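Local coordinates for lipoprotein (Actinomyces odontolyticus, PDB 3UP9) that probably binds L-methionine as a membrane-tethered lipoprotein receptor of the NlpA family, holding its ligand between two lobes, at residues V7-G12 against S210-A215; K20-I25 against I35-V40; L90-N95 against E123-Q128. All coordinates share one frame; numbering follows the deposited sequence.

Contact 1: V7-G12 against S210-A215; sequences VTLTVG and SKKVDA
Lys212 lays its side chain across the start of strand 7-13 and ends on the backbone of Thr8, a case of a lysine that combines an apolar stem with a polar tip. With CG beside its own backbone N (chi1 -60°) and an extended chain beyond, it passes Val7, whose CG1 lies 3.8 Å from Lys212 CD. The same stem runs past Leu9 in the opposite sense. At the tip, Lys212 NZ donates to Thr8 O over 2.8 Å, nearly along the C=O axis (166°). A water accepts from Thr8 N at 3.1 Å and, weakly, from Lys212 NZ, while Asp58 gives the ammonium a salt bridge. Beneath this polar layer Ala215 turns its methyl to the strand. Val7 CG1 meets Ala215 CB at 3.4 Å, and Leu9 straddles the alanine, with CD2 3.9 Å from Ala215 CB and CD1 3.9 Å from Ala215 O. Ser210 OG closes an ST turn by accepting from Lys212 N, the N-cap residue of the helix. Strand 7-13 lies between parallel strands 35-41 and 59-64, and helix 213-223 packs across it, meeting Leu9 again through Ile216 and Leu219.

Contact 2: K20-I25 against I35-V40; sequences KILTYI and IKLDIV
Ile39 reaches from strand 35-41 to helix 15-28 and meets Leu22 and Thr23. From CB, which is directed at the helix, the side chain forks. CG1, set beside the backbone N by a chi1 of -56°, comes within 3.9 Å of Leu22 CB. The other branch, CG2, lies 4.2 Å from Leu22 CD1. At the tip, Ile39 CD1 settles against the helix backbone, 3.6 Å from Leu22 C, and touches the Thr23 hydroxyl, with OG1 3.3 Å away. That hydroxyl is hydrogen-bonded to Ala19 O, one turn back in the helix, and the methyl of Ile39 only packs against it. The two segments belong to a beta-alpha-beta crossover: strand 7-13 leads into helix 15-28, and the chain returns as strand 35-41, parallel to the first and beside it in the sheet. The helix accordingly runs back over the strand at 153°, with 9.2 Å between the short axes. An alanine in place of Ile39 would probably open a gap beneath Leu22 and leave the flank of Thr23 without its apolar cover. Two residues earlier on the same strand, Leu37 reaches the helix as well: its CD1 is 3.5 Å from Leu22 O and 4.1 Å from Ile25 CG2. Ile25 then continues the apolar layer to Leu222 and Leu223 of helix 213-223.

Contact 3: L90-N95 against E123-Q128; sequences LGVFSN and ELLATQ
Leu124 of helix 115-127 faces Leu90 and Val92 across one side of a five-stranded mixed sheet. This is the second lobe of a type II periplasmic-binding-protein fold, and the contact illustrates how its helices cover the sheet: strand 91-93 and the helix segment lie at 80° to each other, their axes 9.9 Å apart. The close part is wholly apolar on the side-chain level and gathers round one methyl group. In Leu124, CG lies opposite the backbone N (chi1 179°), which carries the branched end to the strand, and the second torsion leaves CD2 as the methyl that touches. There CD2 lies 3.7 Å from Leu90 O and 4.0 Å from Val92 CG2. Val92 is shared, since the same CG2 meets Leu125 CD2, also at 4.0 Å; one valine branch thus bears on two successive leucines, crossing each at a slant. Leu90 adds CG at 4.3 Å from Leu124 CD2 and packs one turn earlier in the helix, on Arg120 and Ala121. Gly91, with no side chain, adds little; a CB there would point away from the helix and run into CE1 of Phe93, which stands 3.6 Å from Gly91 CA. Strands 170-173 and 191-192 flank this strand, and Val191, on the outermost strand, touches both Val92 and Leu124.

Away from the leucines the character changes. Glu123, Thr127 and Gln128 are exposed, and the last two, at the end of the segment, bond to each other, Thr127 also to the helix backbone. Thr127 OG1 donates to Leu124 O, tilted 15° from the carbonyl plane, and in turn accepts from Gln128 NE2 at 2.9 Å, near the plane of the amide.

Overall arrangement
Contacts 1 and 2 share one lobe and one sheet: their centres are 12 Å apart, and strands 7-13 and 35-41 are joined by the probable hydrogen bonds Leu9 N to Lys36 O and Leu9 O to Asp38 N, both 2.9 Å. Contact 3 belongs to the other lobe, its centre 37 Å from that of contact 1 and 32 Å from that of contact 2; nearest atoms of contacts 2 and 3 are still about 15 Å apart. Selenomethionine is bound between the lobes. Leu90 of contact 3 comes within about 5 Å of it and touches Asn174, one of the residues lining the pocket, whereas the Leu22 side chain of contact 2 is about 12 Å away.

Contact 1: V7-G12 against S210-A215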
loop_
_atom_site.group_PDB
_atom_site.type_symbol
_atom_site.label_atom_id
_atom_site.label_comp_id
_atom_site.label_asym_id
_atom_site.label_seq_id
_atom_site.Cartn_x
_atom_site.Cartn_y
_atom_site.Cartn_z
ATOM N N VAL A 7 10.043 -25.026 8.710
ATOM C CA VAL A 7 10.842 -23.781 8.651
ATOM C C VAL A 7 9.994 -22.594 9.176
ATOM O O VAL A 7 8.825 -22.449 8.822
ATOM C CB VAL A 7 11.368 -23.476 7.203
ATOM C CG1 VAL A 7 11.986 -22.054 7.086
ATOM C CG2 VAL A 7 12.366 -24.549 6.780
ATOM N N THR A 8 10.583 -21.730 10.007
ATOM C CA THR A 8 9.853 -20.594 10.531
ATOM C C THR A 8 10.247 -19.414 9.745
ATOM O O THR A 8 11.434 -19.263 9.498
ATOM C CB THR A 8 10.181 -20.311 12.002
ATOM O OG1 THR A 8 9.534 -21.294 12.786
ATOM C CG2 THR A 8 9.654 -18.961 12.416
ATOM N N LEU A 9 9.284 -18.553 9.402
ATOM C CA LEU A 9 9.550 -17.371 8.578
ATOM C C LEU A 9 9.142 -16.089 9.279
ATOM O O LEU A 9 7.987 -15.935 9.570
ATOM C CB LEU A 9 8.759 -17.427 7.277
ATOM C CG LEU A 9 9.073 -18.389 6.167
ATOM C CD1 LEU A 9 8.043 -18.182 5.053
ATOM C CD2 LEU A 9 10.446 -18.104 5.619
ATOM N N THR A 10 10.074 -15.153 9.511
ATOM C CA THR A 10 9.720 -13.855 10.067
ATOM C C THR A 10 9.282 -12.956 8.874
ATOM O O THR A 10 10.062 -12.698 7.926
ATOM C CB THR A 10 10.874 -13.289 10.985
ATOM O OG1 THR A 10 11.338 -14.318 11.878
ATOM C CG2 THR A 10 10.399 -12.112 11.843
ATOM N N VAL A 11 8.011 -12.540 8.877
ATOM C CA VAL A 11 7.470 -11.736 7.823
ATOM C C VAL A 11 6.922 -10.423 8.397
ATOM O O VAL A 11 6.056 -10.449 9.291
ATOM C CB VAL A 11 6.305 -12.438 7.084
ATOM C CG1 VAL A 11 5.915 -11.607 5.877
ATOM C CG2 VAL A 11 6.674 -13.853 6.663
ATOM N N GLY A 12 7.427 -9.287 7.871
ATOM C CA GLY A 12 6.963 -7.968 8.229
ATOM C C GLY A 12 5.795 -7.502 7.380
ATOM O O GLY A 12 5.763 -7.741 6.190
ATOM N N SER A 210 18.224 -15.283 0.119
ATOM C CA SER A 210 17.646 -16.025 1.257
ATOM C C SER A 210 18.061 -17.504 1.237
ATOM O O SER A 210 18.067 -18.137 0.205
ATOM C CB SER A 210 16.120 -15.937 1.271
ATOM O OG SER A 210 15.589 -16.585 2.421
ATOM N N LYS A 211 18.389 -18.057 2.388
ATOM C CA LYS A 211 18.593 -19.532 2.502
ATOM C C LYS A 211 17.216 -20.272 2.606
ATOM O O LYS A 211 17.115 -21.498 2.533
ATOM C CB LYS A 211 19.529 -19.874 3.699
ATOM C CG LYS A 211 20.962 -19.303 3.669
ATOM C CD LYS A 211 21.584 -19.116 2.269
ATOM C CE LYS A 211 22.341 -20.324 1.680
ATOM N NZ LYS A 211 22.715 -20.039 0.250
ATOM N N LYS A 212 16.147 -19.501 2.718
ATOM C CA LYS A 212 14.873 -20.042 3.079
ATOM C C LYS A 212 13.924 -20.060 1.920
ATOM O O LYS A 212 12.733 -20.107 2.141
ATOM C CB LYS A 212 14.308 -19.216 4.237
ATOM C CG LYS A 212 15.184 -19.224 5.496
ATOM C CD LYS A 212 14.295 -19.073 6.722
ATOM C CE LYS A 212 14.997 -18.602 7.956
ATOM N NZ LYS A 212 14.060 -18.271 9.068
ATOM N N VAL A 213 14.442 -20.114 0.688
ATOM C CA VAL A 213 13.609 -19.932 -0.510
ATOM C C VAL A 213 12.585 -21.048 -0.711
ATOM O O VAL A 213 11.546 -20.781 -1.295
ATOM C CB VAL A 213 14.406 -19.755 -1.872
ATOM C CG1 VAL A 213 14.819 -18.306 -2.098
ATOM C CG2 VAL A 213 15.563 -20.726 -1.949
ATOM N N ASP A 214 12.849 -22.272 -0.275
ATOM C CA ASP A 214 11.782 -23.280 -0.291
ATOM C C ASP A 214 10.585 -22.873 0.525
ATOM O O ASP A 214 9.460 -22.959 0.031
ATOM C CB ASP A 214 12.247 -24.621 0.206
ATOM C CG ASP A 214 13.186 -25.289 -0.745
ATOM O OD1 ASP A 214 13.454 -24.738 -1.820
ATOM O OD2 ASP A 214 13.678 -26.382 -0.409
ATOM N N ALA A 215 10.829 -22.428 1.758
ATOM C CA ALA A 215 9.765 -21.999 2.665
ATOM C C ALA A 215 8.983 -20.768 2.105
ATOM O O ALA A 215 7.742 -20.741 2.128
ATOM C CB ALA A 215 10.341 -21.736 4.075
HETATM O O HOH W 1 13.590 -21.397 10.418
#

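Contact 2: K20-I25 against I35-V40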
loop_
_atom_site.group_PDB
_atom_site.type_symbol
_atom_site.label_atom_id
_atom_site.label_comp_id
_atom_site.label_asym_id
_atom_site.label_seq_id
_atom_site.Cartn_x
_atom_site.Cartn_y
_atom_site.Cartn_z
ATOM N N LYS A 20 -3.432 -9.200 8.743
ATOM C CA LYS A 20 -4.649 -10.047 8.850
ATOM C C LYS A 20 -4.640 -11.256 7.873
ATOM O O LYS A 20 -4.982 -12.379 8.235
ATOM C CB LYS A 20 -5.919 -9.214 8.639
ATOM C CG LYS A 20 -6.128 -8.147 9.676
ATOM C CD LYS A 20 -7.522 -7.521 9.634
ATOM C CE LYS A 20 -7.900 -6.766 10.927
ATOM N NZ LYS A 20 -8.831 -7.438 11.910
ATOM N N ILE A 21 -4.275 -11.018 6.626
ATOM C CA ILE A 21 -4.176 -12.069 5.597
ATOM C C ILE A 21 -3.139 -13.089 6.062
ATOM O O ILE A 21 -3.384 -14.289 6.008
ATOM C CB ILE A 21 -3.771 -11.492 4.208
ATOM C CG1 ILE A 21 -4.853 -10.571 3.640
ATOM C CG2 ILE A 21 -3.469 -12.579 3.204
ATOM C CD1 ILE A 21 -4.292 -9.702 2.493
ATOM N N LEU A 22 -1.996 -12.614 6.566
ATOM C CA LEU A 22 -0.926 -13.529 7.042
ATOM C C LEU A 22 -1.365 -14.337 8.272
ATOM O O LEU A 22 -0.895 -15.443 8.448
ATOM C CB LEU A 22 0.395 -12.815 7.336
ATOM C CG LEU A 22 1.157 -12.158 6.186
ATOM C CD1 LEU A 22 2.337 -11.407 6.784
ATOM C CD2 LEU A 22 1.562 -13.191 5.127
ATOM N N THR A 23 -2.299 -13.796 9.066
ATOM C CA THR A 23 -2.742 -14.432 10.289
ATOM C C THR A 23 -3.761 -15.536 9.871
ATOM O O THR A 23 -3.657 -16.660 10.362
ATOM C CB THR A 23 -3.283 -13.407 11.296
ATOM O OG1 THR A 23 -2.225 -12.507 11.657
ATOM C CG2 THR A 23 -3.829 -14.072 12.584
ATOM N N TYR A 24 -4.651 -15.241 8.909
ATOM C CA TYR A 24 -5.506 -16.271 8.345
ATOM C C TYR A 24 -4.651 -17.456 7.855
ATOM O O TYR A 24 -4.892 -18.608 8.214
ATOM C CB TYR A 24 -6.418 -15.729 7.231
ATOM C CG TYR A 24 -7.086 -16.847 6.502
ATOM C CD1 TYR A 24 -8.165 -17.502 7.044
ATOM C CD2 TYR A 24 -6.564 -17.322 5.336
ATOM C CE1 TYR A 24 -8.780 -18.551 6.369
ATOM C CE2 TYR A 24 -7.121 -18.388 4.682
ATOM C CZ TYR A 24 -8.236 -18.986 5.180
ATOM O OH TYR A 24 -8.760 -20.065 4.504
ATOM N N ILE A 25 -3.616 -17.154 7.088
ATOM C CA ILE A 25 -2.729 -18.198 6.562
ATOM C C ILE A 25 -2.066 -18.960 7.720
ATOM O O ILE A 25 -2.063 -20.169 7.787
ATOM C CB ILE A 25 -1.634 -17.634 5.624
ATOM C CG1 ILE A 25 -2.258 -17.135 4.327
ATOM C CG2 ILE A 25 -0.549 -18.672 5.368
ATOM C CD1 ILE A 25 -1.345 -16.310 3.421
ATOM N N ILE A 35 5.191 -24.922 7.141
ATOM C CA ILE A 35 5.816 -23.662 7.620
ATOM C C ILE A 35 5.101 -23.050 8.875
ATOM O O ILE A 35 3.966 -23.357 9.172
ATOM C CB ILE A 35 5.962 -22.578 6.504
ATOM C CG1 ILE A 35 4.596 -22.051 6.061
ATOM C CG2 ILE A 35 6.807 -23.094 5.308
ATOM C CD1 ILE A 35 4.657 -21.057 4.926
ATOM N N LYS A 36 5.828 -22.205 9.601
ATOM C CA LYS A 36 5.294 -21.386 10.678
ATOM C C LYS A 36 5.572 -19.914 10.339
ATOM O O LYS A 36 6.644 -19.572 9.834
ATOM C CB LYS A 36 5.941 -21.748 12.042
ATOM C CG LYS A 36 5.546 -23.093 12.632
ATOM C CD LYS A 36 6.181 -23.336 13.987
ATOM C CE LYS A 36 5.778 -24.704 14.588
ATOM N NZ LYS A 36 6.380 -24.951 15.941
ATOM N N LEU A 37 4.597 -19.043 10.580
ATOM C CA LEU A 37 4.827 -17.626 10.391
ATOM C C LEU A 37 5.048 -16.867 11.693
ATOM O O LEU A 37 4.302 -16.994 12.634
ATOM C CB LEU A 37 3.705 -16.979 9.583
ATOM C CG LEU A 37 3.385 -17.506 8.174
ATOM C CD1 LEU A 37 2.233 -16.669 7.632
ATOM C CD2 LEU A 37 4.623 -17.473 7.296
ATOM N N ASP A 38 6.062 -16.025 11.702
ATOM C CA ASP A 38 6.298 -15.048 12.792
ATOM C C ASP A 38 5.969 -13.663 12.212
ATOM O O ASP A 38 6.800 -13.077 11.574
ATOM C CB ASP A 38 7.768 -15.084 13.243
ATOM C CG ASP A 38 8.085 -16.240 14.186
ATOM O OD1 ASP A 38 7.177 -17.037 14.458
ATOM O OD2 ASP A 38 9.253 -16.325 14.688
ATOM N N ILE A 39 4.742 -13.165 12.434
ATOM C CA ILE A 39 4.305 -11.932 11.838
ATOM C C ILE A 39 4.811 -10.791 12.702
ATOM O O ILE A 39 4.563 -10.783 13.887
ATOM C CB ILE A 39 2.764 -11.872 11.627
ATOM C CG1 ILE A 39 2.288 -13.082 10.790
ATOM C CG2 ILE A 39 2.362 -10.594 10.901
ATOM C CD1 ILE A 39 0.861 -13.528 11.021
ATOM N N VAL A 40 5.456 -9.813 12.064
ATOM C CA VAL A 40 5.892 -8.562 12.699
ATOM C C VAL A 40 5.186 -7.410 11.996
ATOM O O VAL A 40 5.247 -7.260 10.754
ATOM C CB VAL A 40 7.424 -8.400 12.685
ATOM C CG1 VAL A 40 7.795 -7.092 13.385
ATOM C CG2 VAL A 40 8.052 -9.625 13.356
#

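Contact 3: L90-N95 against E123-Q128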
loop_
_atom_site.group_PDB
_atom_site.type_symbol
_atom_site.label_atom_id
_atom_site.label_comp_id
_atom_site.label_asym_id
_atom_site.label_seq_id
_atom_site.Cartn_x
_atom_site.Cartn_y
_atom_site.Cartn_z
ATOM N N LEU A 90 -6.453 3.706 -4.151
ATOM C CA LEU A 90 -6.052 4.918 -3.473
ATOM C C LEU A 90 -7.254 5.831 -3.416
ATOM O O LEU A 90 -8.056 5.902 -4.380
ATOM C CB LEU A 90 -4.877 5.569 -4.197
ATOM C CG LEU A 90 -4.125 6.693 -3.486
ATOM C CD1 LEU A 90 -3.481 6.247 -2.143
ATOM C CD2 LEU A 90 -3.130 7.300 -4.478
ATOM N N GLY A 91 -7.422 6.505 -2.284
ATOM C CA GLY A 91 -8.543 7.414 -2.135
ATOM C C GLY A 91 -8.163 8.816 -1.684
ATOM O O GLY A 91 -7.121 9.043 -1.073
ATOM N N VAL A 92 -9.026 9.751 -2.038
ATOM C CA VAL A 92 -9.050 11.092 -1.513
ATOM C C VAL A 92 -10.074 11.004 -0.407
ATOM O O VAL A 92 -11.195 10.487 -0.602
ATOM C CB VAL A 92 -9.466 12.131 -2.565
ATOM C CG1 VAL A 92 -9.509 13.527 -1.925
ATOM C CG2 VAL A 92 -8.519 12.078 -3.764
ATOM N N PHE A 93 -9.644 11.442 0.765
ATOM C CA PHE A 93 -10.457 11.469 1.940
ATOM C C PHE A 93 -10.539 12.871 2.450
ATOM O O PHE A 93 -9.721 13.708 2.112
ATOM C CB PHE A 93 -9.834 10.541 3.003
ATOM C CG PHE A 93 -9.796 9.093 2.580
ATOM C CD1 PHE A 93 -8.738 8.586 1.836
ATOM C CD2 PHE A 93 -10.838 8.242 2.894
ATOM C CE1 PHE A 93 -8.705 7.247 1.451
ATOM C CE2 PHE A 93 -10.811 6.903 2.505
ATOM C CZ PHE A 93 -9.730 6.405 1.811
ATOM N N SER A 94 -11.540 13.118 3.280
ATOM C CA SER A 94 -11.729 14.409 3.917
ATOM C C SER A 94 -12.649 14.248 5.131
ATOM O O SER A 94 -13.520 13.410 5.140
ATOM C CB SER A 94 -12.335 15.376 2.883
ATOM O OG SER A 94 -12.825 16.573 3.423
ATOM N N ASN A 95 -12.442 15.079 6.147
ATOM C CA ASN A 95 -13.434 15.270 7.194
ATOM C C ASN A 95 -14.192 16.596 7.085
ATOM O O ASN A 95 -15.037 16.874 7.951
ATOM C CB ASN A 95 -12.803 15.175 8.580
ATOM C CG ASN A 95 -12.340 13.789 8.918
ATOM O OD1 ASN A 95 -12.792 12.795 8.354
ATOM N ND2 ASN A 95 -11.411 13.717 9.813
ATOM N N GLU A 123 -1.178 11.384 -9.852
ATOM C CA GLU A 123 -1.943 10.837 -11.010
ATOM C C GLU A 123 -3.466 10.834 -10.728
ATOM O O GLU A 123 -4.287 11.139 -11.598
ATOM C CB GLU A 123 -1.562 9.382 -11.320
ATOM C CG GLU A 123 -0.087 9.034 -11.400
ATOM C CD GLU A 123 0.604 9.587 -12.608
ATOM O OE1 GLU A 123 -0.094 10.259 -13.409
ATOM O OE2 GLU A 123 1.840 9.343 -12.749
ATOM N N LEU A 124 -3.820 10.405 -9.516
ATOM C CA LEU A 124 -5.201 10.284 -9.131
ATOM C C LEU A 124 -5.816 11.655 -9.227
ATOM O O LEU A 124 -6.916 11.770 -9.758
ATOM C CB LEU A 124 -5.355 9.716 -7.697
ATOM C CG LEU A 124 -6.797 9.598 -7.220
ATOM C CD1 LEU A 124 -7.509 8.624 -8.169
ATOM C CD2 LEU A 124 -6.809 9.134 -5.774
ATOM N N LEU A 125 -5.108 12.689 -8.729
ATOM C CA LEU A 125 -5.615 14.057 -8.796
ATOM C C LEU A 125 -5.692 14.562 -10.258
ATOM O O LEU A 125 -6.627 15.287 -10.583
ATOM C CB LEU A 125 -4.846 15.013 -7.840
ATOM C CG LEU A 125 -4.882 14.663 -6.308
ATOM C CD1 LEU A 125 -3.934 15.509 -5.465
ATOM C CD2 LEU A 125 -6.289 14.728 -5.755
ATOM N N ALA A 126 -4.739 14.179 -11.128
ATOM C CA ALA A 126 -4.833 14.457 -12.576
ATOM C C ALA A 126 -6.122 13.911 -13.180
ATOM O O ALA A 126 -6.669 14.560 -14.031
ATOM C CB ALA A 126 -3.639 13.908 -13.345
ATOM N N THR A 127 -6.619 12.739 -12.761
ATOM C CA THR A 127 -7.852 12.181 -13.384
ATOM C C THR A 127 -9.027 13.071 -13.069
ATOM O O THR A 127 -9.999 13.031 -13.779
ATOM C CB THR A 127 -8.234 10.738 -12.906
ATOM O OG1 THR A 127 -8.509 10.722 -11.474
ATOM C CG2 THR A 127 -7.130 9.722 -13.274
ATOM N N GLN A 128 -8.943 13.824 -11.959
ATOM C CA GLN A 128 -9.959 14.805 -11.533
ATOM C C GLN A 128 -9.766 16.253 -12.079
ATOM O O GLN A 128 -10.504 17.137 -11.687
ATOM C CB GLN A 128 -10.066 14.861 -9.964
ATOM C CG GLN A 128 -10.307 13.537 -9.223
ATOM C CD GLN A 128 -11.441 12.765 -9.831
ATOM O OE1 GLN A 128 -12.585 13.186 -9.753
ATOM N NE2 GLN A 128 -11.120 11.682 -10.529
#